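PDB 4G3V: transcriptional regulator nlh2 from Aquifex aeolicus, which is probably a sigma54-dependent transcriptional activator, in which this GAF domain is thought to regulate the activity of the protein. Local coordinates for residues Val42-Arg56 with Ser59-Lys73. Sequence-based numbering, arbitrary orientation.
Sequences VEHSFIAIREGNTLR and SSYGYFLNKDVAFKK
Glu43 O meets the edge of the Tyr61 ring at CD1 (3.3 Å) and also receives a CA-H...O contact from Gly62. Next along, the imidazole of His44 takes the backbone N-H of Tyr63 on ND1, with Tyr63 N 3.0 Å away and practically in the ring plane; this helps to set the rotation of the imidazole and holds the chain where it leaves the strand. Ser45 pairs with Tyr61 through two backbone bonds. Phe46 has CG lodged between its backbone N and carbonyl carbon (chi1 67°), which turns its ring edge onto Phe64: CD2 of Phe46 stands over the centre of the Phe64 ring in a T-shaped stack, planes at 63°. Farther round, CZ of Phe46 touches CE1 of Phe71 at 3.8 Å, the ring planes almost aligned yet offset until little of either ring faces the other. A leucine in place of Phe64 would probably deprive the Phe46 edge of its aromatic face and leave that ring less firmly set. Ile47 pairs with Ser59 as Ser45 does with Tyr61, the return bond from Ser59 N to Ile47 O being the longer at 3.3 Å. Beyond the Glu51-Thr54 type II' turn, Phe71 O accepts both Leu55 N, in the carbonyl plane, and Thr54 OG1, 61° out of it. Arg56 NH2 reaches Asp68 OD1 in a long salt bridge (3.7 Å). Helix 76-84 adds Thr78 against Phe46 and Phe82 against Leu55. Two successive antiparallel hairpins, with Phe64 of the connecting loop joining Phe46 and Phe71 in an aromatic cluster, thus build the half of the GAF-domain sheet that ends at edge strand 70-72.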
loop_
_atom_site.group_PDB
_atom_site.type_symbol
_atom_site.label_atom_id
_atom_site.label_comp_id
_atom_site.label_asym_id
_atom_site.label_seq_id
_atom_site.Cartn_x
_atom_site.Cartn_y
_atom_site.Cartn_z
ATOM N N VAL A 42 -16.533 -6.823 1.326
ATOM C CA VAL A 42 -17.031 -5.671 0.583
ATOM C C VAL A 42 -17.936 -6.155 -0.532
ATOM O O VAL A 42 -17.461 -6.651 -1.550
ATOM C CB VAL A 42 -15.880 -4.853 -0.014
ATOM C CG1 VAL A 42 -16.417 -3.750 -0.911
ATOM C CG2 VAL A 42 -15.019 -4.286 1.097
ATOM N N GLU A 43 -19.243 -6.000 -0.342
ATOM C CA GLU A 43 -20.215 -6.620 -1.235
ATOM C C GLU A 43 -20.541 -5.792 -2.481
ATOM O O GLU A 43 -20.979 -6.340 -3.483
ATOM C CB GLU A 43 -21.492 -6.964 -0.449
ATOM C CG GLU A 43 -21.297 -8.133 0.537
ATOM C CD GLU A 43 -22.182 -8.040 1.778
ATOM O OE1 GLU A 43 -21.839 -7.261 2.694
ATOM O OE2 GLU A 43 -23.212 -8.744 1.851
ATOM N N HIS A 44 -20.325 -4.481 -2.423
ATOM C CA HIS A 44 -20.581 -3.607 -3.561
ATOM C C HIS A 44 -19.402 -2.666 -3.769
ATOM O O HIS A 44 -18.960 -1.999 -2.834
ATOM C CB HIS A 44 -21.846 -2.773 -3.332
ATOM C CG HIS A 44 -23.035 -3.579 -2.889
ATOM N ND1 HIS A 44 -23.843 -4.249 -3.771
ATOM C CD2 HIS A 44 -23.541 -3.814 -1.654
ATOM C CE1 HIS A 44 -24.812 -4.866 -3.106
ATOM N NE2 HIS A 44 -24.651 -4.613 -1.820
ATOM N N SER A 45 -18.907 -2.579 -4.994
ATOM C CA SER A 45 -17.729 -1.763 -5.249
ATOM C C SER A 45 -17.563 -1.500 -6.723
ATOM O O SER A 45 -18.113 -2.223 -7.556
ATOM C CB SER A 45 -16.463 -2.472 -4.742
ATOM O OG SER A 45 -16.274 -3.702 -5.422
ATOM N N PHE A 46 -16.789 -0.469 -7.045
ATOM C CA PHE A 46 -16.418 -0.223 -8.420
ATOM C C PHE A 46 -15.104 0.528 -8.491
ATOM O O PHE A 46 -14.683 1.147 -7.525
ATOM C CB PHE A 46 -17.540 0.504 -9.193
ATOM C CG PHE A 46 -17.810 1.922 -8.739
ATOM C CD1 PHE A 46 -16.978 2.963 -9.117
ATOM C CD2 PHE A 46 -18.924 2.208 -7.969
ATOM C CE1 PHE A 46 -17.240 4.282 -8.702
ATOM C CE2 PHE A 46 -19.204 3.510 -7.556
ATOM C CZ PHE A 46 -18.365 4.548 -7.924
ATOM N N ILE A 47 -14.442 0.401 -9.636
ATOM C CA ILE A 47 -13.253 1.164 -9.949
ATOM C C ILE A 47 -13.612 1.960 -11.192
ATOM O O ILE A 47 -14.031 1.387 -12.198
ATOM C CB ILE A 47 -12.041 0.244 -10.192
ATOM C CG1 ILE A 47 -11.678 -0.464 -8.889
ATOM C CG2 ILE A 47 -10.863 1.028 -10.724
ATOM C CD1 ILE A 47 -10.719 -1.648 -9.032
ATOM N N ALA A 48 -13.512 3.285 -11.089
ATOM C CA ALA A 48 -13.813 4.177 -12.203
ATOM C C ALA A 48 -12.522 4.807 -12.710
ATOM O O ALA A 48 -11.621 5.128 -11.930
ATOM C CB ALA A 48 -14.777 5.245 -11.777
ATOM N N ILE A 49 -12.438 4.971 -14.024
ATOM C CA ILE A 49 -11.220 5.447 -14.643
ATOM C C ILE A 49 -11.480 6.705 -15.448
ATOM O O ILE A 49 -12.545 6.865 -16.049
ATOM C CB ILE A 49 -10.637 4.363 -15.555
ATOM C CG1 ILE A 49 -10.306 3.137 -14.708
ATOM C CG2 ILE A 49 -9.407 4.881 -16.273
ATOM C CD1 ILE A 49 -9.919 1.906 -15.506
ATOM N N ARG A 50 -10.485 7.585 -15.457
ATOM C CA ARG A 50 -10.572 8.864 -16.154
ATOM C C ARG A 50 -10.445 8.693 -17.656
ATOM O O ARG A 50 -9.469 8.136 -18.146
ATOM C CB ARG A 50 -9.463 9.778 -15.670
ATOM C CG ARG A 50 -9.554 11.202 -16.162
ATOM C CD ARG A 50 -8.567 12.033 -15.363
ATOM N NE ARG A 50 -8.726 13.470 -15.531
ATOM C CZ ARG A 50 -8.259 14.369 -14.664
ATOM N NH1 ARG A 50 -7.617 13.972 -13.568
ATOM N NH2 ARG A 50 -8.438 15.665 -14.879
ATOM N N GLU A 51 -11.442 9.181 -18.378
ATOM C CA GLU A 51 -11.385 9.240 -19.833
ATOM C C GLU A 51 -11.599 10.692 -20.213
ATOM O O GLU A 51 -12.703 11.210 -20.082
ATOM C CB GLU A 51 -12.468 8.356 -20.452
ATOM C CG GLU A 51 -12.390 6.898 -20.014
ATOM C CD GLU A 51 -13.544 6.059 -20.541
ATOM O OE1 GLU A 51 -14.424 6.619 -21.233
ATOM O OE2 GLU A 51 -13.572 4.840 -20.258
ATOM N N GLY A 52 -10.536 11.349 -20.665
ATOM C CA GLY A 52 -10.571 12.781 -20.883
ATOM C C GLY A 52 -10.648 13.490 -19.546
ATOM O O GLY A 52 -9.675 13.499 -18.780
ATOM N N ASN A 53 -11.806 14.074 -19.250
ATOM C CA ASN A 53 -12.022 14.717 -17.957
ATOM C C ASN A 53 -13.262 14.163 -17.255
ATOM O O ASN A 53 -13.905 14.858 -16.478
ATOM C CB ASN A 53 -12.147 16.241 -18.125
ATOM C CG ASN A 53 -11.678 17.006 -16.893
ATOM O OD1 ASN A 53 -10.732 16.593 -16.217
ATOM N ND2 ASN A 53 -12.346 18.117 -16.588
ATOM N N THR A 54 -13.597 12.906 -17.535
ATOM C CA THR A 54 -14.753 12.270 -16.913
ATOM C C THR A 54 -14.364 10.882 -16.421
ATOM O O THR A 54 -13.545 10.212 -17.048
ATOM C CB THR A 54 -15.940 12.152 -17.904
ATOM O OG1 THR A 54 -17.065 11.554 -17.250
ATOM C CG2 THR A 54 -15.562 11.301 -19.097
ATOM N N LEU A 55 -14.944 10.457 -15.301
ATOM C CA LEU A 55 -14.715 9.111 -14.790
ATOM C C LEU A 55 -15.777 8.167 -15.327
ATOM O O LEU A 55 -16.964 8.484 -15.306
ATOM C CB LEU A 55 -14.801 9.065 -13.265
ATOM C CG LEU A 55 -13.678 9.631 -12.408
ATOM C CD1 LEU A 55 -13.902 9.205 -10.963
ATOM C CD2 LEU A 55 -12.319 9.189 -12.892
ATOM N N ARG A 56 -15.349 7.002 -15.791
ATOM C CA ARG A 56 -16.279 5.957 -16.186
ATOM C C ARG A 56 -15.977 4.670 -15.439
ATOM O O ARG A 56 -14.816 4.321 -15.250
ATOM C CB ARG A 56 -16.174 5.694 -17.682
ATOM C CG ARG A 56 -16.688 6.832 -18.542
ATOM C CD ARG A 56 -17.264 6.289 -19.829
ATOM N NE ARG A 56 -18.411 5.418 -19.571
ATOM C CZ ARG A 56 -18.734 4.353 -20.302
ATOM N NH1 ARG A 56 -18.000 3.997 -21.353
ATOM N NH2 ARG A 56 -19.801 3.632 -19.976
ATOM N N SER A 59 -14.705 -1.356 -13.828
ATOM C CA SER A 59 -14.954 -2.659 -13.231
ATOM C C SER A 59 -15.882 -2.500 -12.039
ATOM O O SER A 59 -15.912 -1.447 -11.398
ATOM C CB SER A 59 -13.636 -3.282 -12.783
ATOM O OG SER A 59 -13.815 -4.639 -12.452
ATOM N N SER A 60 -16.638 -3.543 -11.729
ATOM C CA SER A 60 -17.629 -3.432 -10.678
ATOM C C SER A 60 -17.871 -4.772 -10.013
ATOM O O SER A 60 -17.510 -5.824 -10.553
ATOM C CB SER A 60 -18.939 -2.894 -11.254
ATOM O OG SER A 60 -19.434 -3.753 -12.264
ATOM N N TYR A 61 -18.485 -4.731 -8.838
ATOM C CA TYR A 61 -18.810 -5.950 -8.115
ATOM C C TYR A 61 -20.085 -5.743 -7.314
ATOM O O TYR A 61 -20.278 -4.686 -6.711
ATOM C CB TYR A 61 -17.661 -6.343 -7.187
ATOM C CG TYR A 61 -17.885 -7.672 -6.506
ATOM C CD1 TYR A 61 -18.582 -7.746 -5.309
ATOM C CD2 TYR A 61 -17.408 -8.851 -7.060
ATOM C CE1 TYR A 61 -18.799 -8.946 -4.681
ATOM C CE2 TYR A 61 -17.629 -10.073 -6.437
ATOM C CZ TYR A 61 -18.326 -10.109 -5.244
ATOM O OH TYR A 61 -18.558 -11.304 -4.598
ATOM N N GLY A 62 -20.949 -6.758 -7.304
ATOM C CA GLY A 62 -22.229 -6.661 -6.628
ATOM C C GLY A 62 -23.279 -5.879 -7.401
ATOM O O GLY A 62 -23.505 -6.099 -8.584
ATOM N N TYR A 63 -23.912 -4.934 -6.720
ATOM C CA TYR A 63 -25.020 -4.172 -7.283
ATOM C C TYR A 63 -24.625 -3.421 -8.548
ATOM O O TYR A 63 -25.447 -3.223 -9.439
ATOM C CB TYR A 63 -25.560 -3.178 -6.249
ATOM C CG TYR A 63 -26.686 -2.330 -6.789
ATOM C CD1 TYR A 63 -27.999 -2.789 -6.768
ATOM C CD2 TYR A 63 -26.436 -1.082 -7.340
ATOM C CE1 TYR A 63 -29.034 -2.022 -7.271
ATOM C CE2 TYR A 63 -27.463 -0.307 -7.846
ATOM C CZ TYR A 63 -28.760 -0.783 -7.808
ATOM O OH TYR A 63 -29.793 -0.022 -8.311
ATOM N N PHE A 64 -23.368 -3.000 -8.628
ATOM C CA PHE A 64 -22.903 -2.220 -9.772
ATOM C C PHE A 64 -22.648 -3.047 -11.032
ATOM O O PHE A 64 -22.356 -2.494 -12.096
ATOM C CB PHE A 64 -21.645 -1.468 -9.381
ATOM C CG PHE A 64 -21.889 -0.454 -8.319
ATOM C CD1 PHE A 64 -22.288 0.823 -8.655
ATOM C CD2 PHE A 64 -21.752 -0.785 -6.987
ATOM C CE1 PHE A 64 -22.535 1.760 -7.683
ATOM C CE2 PHE A 64 -21.993 0.152 -6.007
ATOM C CZ PHE A 64 -22.386 1.426 -6.354
ATOM N N LEU A 65 -22.754 -4.364 -10.922
ATOM C CA LEU A 65 -22.545 -5.205 -12.087
ATOM C C LEU A 65 -23.469 -4.764 -13.223
ATOM O O LEU A 65 -24.655 -4.511 -13.001
ATOM C CB LEU A 65 -22.815 -6.662 -11.749
ATOM C CG LEU A 65 -22.350 -7.647 -12.823
ATOM C CD1 LEU A 65 -20.829 -7.656 -12.912
ATOM C CD2 LEU A 65 -22.878 -9.028 -12.515
ATOM N N ASN A 66 -22.912 -4.662 -14.428
ATOM C CA ASN A 66 -23.684 -4.324 -15.628
ATOM C C ASN A 66 -24.394 -2.980 -15.529
ATOM O O ASN A 66 -25.534 -2.835 -15.973
ATOM C CB ASN A 66 -24.706 -5.425 -15.947
ATOM C CG ASN A 66 -24.048 -6.738 -16.332
ATOM O OD1 ASN A 66 -23.035 -6.755 -17.033
ATOM N ND2 ASN A 66 -24.615 -7.841 -15.866
ATOM N N LYS A 67 -23.715 -1.999 -14.950
ATOM C CA LYS A 67 -24.247 -0.640 -14.885
ATOM C C LYS A 67 -23.234 0.365 -15.436
ATOM O O LYS A 67 -22.064 0.362 -15.039
ATOM C CB LYS A 67 -24.649 -0.290 -13.448
ATOM C CG LYS A 67 -25.791 -1.157 -12.922
ATOM C CD LYS A 67 -26.370 -0.624 -11.624
ATOM C CE LYS A 67 -27.661 -1.345 -11.248
ATOM N NZ LYS A 67 -27.478 -2.807 -11.027
ATOM N N ASP A 68 -23.692 1.205 -16.363
ATOM C CA ASP A 68 -22.845 2.203 -17.006
ATOM C C ASP A 68 -23.053 3.556 -16.343
ATOM O O ASP A 68 -24.144 4.125 -16.408
ATOM C CB ASP A 68 -23.172 2.301 -18.498
ATOM C CG ASP A 68 -22.745 1.064 -19.271
ATOM O OD1 ASP A 68 -21.646 0.534 -18.989
ATOM O OD2 ASP A 68 -23.510 0.619 -20.158
ATOM N N VAL A 69 -22.007 4.070 -15.708
ATOM C CA VAL A 69 -22.132 5.286 -14.913
ATOM C C VAL A 69 -20.935 6.200 -15.104
ATOM O O VAL A 69 -19.793 5.744 -15.046
ATOM C CB VAL A 69 -22.221 4.954 -13.421
ATOM C CG1 VAL A 69 -22.599 6.188 -12.635
ATOM C CG2 VAL A 69 -23.219 3.839 -13.189
ATOM N N ALA A 70 -21.197 7.489 -15.309
ATOM C CA ALA A 70 -20.132 8.465 -15.482
ATOM C C ALA A 70 -20.204 9.546 -14.401
ATOM O O ALA A 70 -21.289 9.959 -14.007
ATOM C CB ALA A 70 -20.215 9.089 -16.864
ATOM N N PHE A 71 -19.041 9.983 -13.924
ATOM C CA PHE A 71 -18.950 11.042 -12.915
ATOM C C PHE A 71 -18.122 12.206 -13.426
ATOM O O PHE A 71 -17.050 12.013 -13.996
ATOM C CB PHE A 71 -18.262 10.527 -11.651
ATOM C CG PHE A 71 -19.008 9.432 -10.939
ATOM C CD1 PHE A 71 -18.778 8.107 -11.251
ATOM C CD2 PHE A 71 -19.911 9.730 -9.931
ATOM C CE1 PHE A 71 -19.446 7.098 -10.583
ATOM C CE2 PHE A 71 -20.581 8.717 -9.258
ATOM C CZ PHE A 71 -20.347 7.404 -9.586
ATOM N N LYS A 72 -18.599 13.420 -13.188
ATOM C CA LYS A 72 -17.844 14.616 -13.525
ATOM C C LYS A 72 -17.154 15.129 -12.271
ATOM O O LYS A 72 -17.590 14.829 -11.162
ATOM C CB LYS A 72 -18.790 15.693 -14.051
ATOM C CG LYS A 72 -19.651 15.218 -15.204
ATOM C CD LYS A 72 -18.815 14.922 -16.432
ATOM C CE LYS A 72 -18.406 16.204 -17.143
ATOM N NZ LYS A 72 -17.584 15.924 -18.349
ATOM N N LYS A 73 -16.093 15.914 -12.441
ATOM C CA LYS A 73 -15.456 16.547 -11.298
ATOM C C LYS A 73 -16.508 17.268 -10.469
ATOM O O LYS A 73 -17.337 18.023 -11.001
ATOM C CB LYS A 73 -14.367 17.522 -11.736
ATOM C CG LYS A 73 -13.104 16.847 -12.219
ATOM C CD LYS A 73 -11.950 17.836 -12.303
ATOM C CE LYS A 73 -10.673 17.170 -12.796
ATOM N NZ LYS A 73 -9.549 18.142 -12.870
#